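Local coordinates for protein lipase 2 (Yarrowia lipolytica, PDB 4JEI) that probably hydrolyses triacylglycerols as a secreted lipase of the alpha/beta-hydrolase fold, at residues 225-230 and 286-291. The protein carries 2 engineered substitutions. Sequence-based numbering, arbitrary orientation.
Sequences ITHRGD and IGNHLQ
Asp230 and His289 pair here as the acid and histidine of a probable Ser-His-Asp triad of the alpha/beta-hydrolase fold, the first just beyond a strand end, the second on the short helix 285-290. Asp230 follows strand 222-227 through a type II turn, His227 to Asp230. With CG anti to the backbone N (chi1 -169°), the Asp230 carboxylate extends to the edge of the His289 ring. His289 ND1 donates to the syn side of Asp230 OD2 at 2.8 Å, nearly straight at 166°; OD1 of the same carboxylate receives a weak second share. Tyr292 OH and the backbone N of Val232 also bind the carboxylate, fixing its rotation, and on the far side of the imidazole NE2 bonds Ser162 OG, on what appears to be the nucleophile elbow.

A second histidine, His227 at the end of strand 222-227, ties the strand to the backbone just before His289. His227 ND1 donates a hydrogen bond, close to the ring plane, to an in-plane lone pair of Asn288 O at 2.6 Å, and Trp252 O weakly engages NE2. A leucine in place of His227 would probably leave the Asn288 carbonyl without this donor and let the backbone next to His289 shift. Gly229 lies against Asn288, its O 3.4 Å from Asn288 CB. Over one face of the His227 ring stands Gln291 O, 3.2 Å from His227 CG.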
# COMPACT_ATOMS: atom_id res chain seq x y z
N ILE A 225 6.32 2.57 -0.63
CA ILE A 225 6.93 3.24 -1.78
C ILE A 225 6.39 4.65 -1.94
O ILE A 225 5.18 4.85 -2.02
CB ILE A 225 6.92 2.39 -3.08
CG1 ILE A 225 7.49 0.98 -2.84
CG2 ILE A 225 7.70 3.10 -4.21
CD1 ILE A 225 7.20 -0.03 -3.90
N THR A 226 7.31 5.64 -1.94
CA THR A 226 7.00 7.06 -2.09
C THR A 226 7.77 7.62 -3.29
O THR A 226 8.77 7.04 -3.70
CB THR A 226 7.30 7.82 -0.80
OG1 THR A 226 8.70 7.75 -0.55
CG2 THR A 226 6.52 7.30 0.39
N HIS A 227 7.29 8.74 -3.84
CA HIS A 227 7.88 9.36 -5.02
C HIS A 227 8.06 10.87 -4.84
O HIS A 227 7.27 11.50 -4.14
CB HIS A 227 7.00 9.03 -6.25
CG HIS A 227 7.29 9.81 -7.49
ND1 HIS A 227 6.31 10.59 -8.08
CD2 HIS A 227 8.42 9.90 -8.22
CE1 HIS A 227 6.88 11.14 -9.14
NE2 HIS A 227 8.15 10.76 -9.26
N ARG A 228 9.13 11.44 -5.45
CA ARG A 228 9.45 12.87 -5.47
C ARG A 228 8.23 13.65 -5.96
O ARG A 228 7.69 13.35 -7.03
CB ARG A 228 10.59 13.13 -6.46
CG ARG A 228 11.95 13.36 -5.83
CD ARG A 228 12.63 14.66 -6.26
NE ARG A 228 12.19 15.16 -7.56
CZ ARG A 228 12.69 16.23 -8.16
NH1 ARG A 228 13.67 16.92 -7.59
NH2 ARG A 228 12.21 16.63 -9.33
N GLY A 229 7.81 14.63 -5.17
CA GLY A 229 6.70 15.49 -5.53
C GLY A 229 5.31 15.00 -5.17
O GLY A 229 4.35 15.77 -5.27
N ASP A 230 5.18 13.72 -4.78
CA ASP A 230 3.88 13.17 -4.40
C ASP A 230 3.52 13.69 -3.02
O ASP A 230 4.25 13.45 -2.05
CB ASP A 230 3.88 11.63 -4.45
CG ASP A 230 2.50 10.99 -4.32
OD1 ASP A 230 1.50 11.73 -4.15
OD2 ASP A 230 2.42 9.75 -4.40
N ILE A 286 -1.60 15.51 -8.89
CA ILE A 286 -1.98 14.20 -9.44
C ILE A 286 -0.84 13.55 -10.23
O ILE A 286 -0.46 12.41 -9.94
CB ILE A 286 -3.34 14.21 -10.20
CG1 ILE A 286 -4.46 14.71 -9.27
CG2 ILE A 286 -3.70 12.80 -10.76
CD1 ILE A 286 -5.72 15.19 -9.94
N GLY A 287 -0.25 14.31 -11.16
CA GLY A 287 0.88 13.88 -11.98
C GLY A 287 1.96 13.14 -11.22
O GLY A 287 2.38 12.06 -11.64
N ASN A 288 2.38 13.69 -10.06
CA ASN A 288 3.39 13.09 -9.20
C ASN A 288 2.91 11.85 -8.44
O ASN A 288 3.73 11.00 -8.11
CB ASN A 288 3.98 14.12 -8.24
CG ASN A 288 4.87 15.12 -8.91
OD1 ASN A 288 5.83 14.77 -9.61
ND2 ASN A 288 4.59 16.39 -8.69
N HIS A 289 1.60 11.75 -8.17
CA HIS A 289 1.01 10.61 -7.47
C HIS A 289 0.91 9.37 -8.37
O HIS A 289 0.85 8.25 -7.86
CB HIS A 289 -0.37 11.01 -6.91
CG HIS A 289 -1.00 10.01 -5.99
ND1 HIS A 289 -0.31 9.49 -4.90
CD2 HIS A 289 -2.25 9.51 -5.99
CE1 HIS A 289 -1.16 8.66 -4.31
NE2 HIS A 289 -2.34 8.66 -4.92
N LEU A 290 0.91 9.56 -9.70
CA LEU A 290 0.79 8.47 -10.67
C LEU A 290 2.11 7.77 -11.00
O LEU A 290 2.09 6.61 -11.41
CB LEU A 290 0.14 8.97 -11.98
CG LEU A 290 -1.07 9.91 -11.88
CD1 LEU A 290 -1.43 10.45 -13.23
CD2 LEU A 290 -2.25 9.24 -11.23
N GLN A 291 3.23 8.46 -10.83
CA GLN A 291 4.55 7.95 -11.22
C GLN A 291 5.25 7.05 -10.20
O GLN A 291 6.08 7.52 -9.42
CB GLN A 291 5.44 9.09 -11.72
CG GLN A 291 4.78 9.94 -12.82
CD GLN A 291 5.38 11.32 -12.93
OE1 GLN A 291 5.96 11.69 -13.95
NE2 GLN A 291 5.24 12.11 -11.88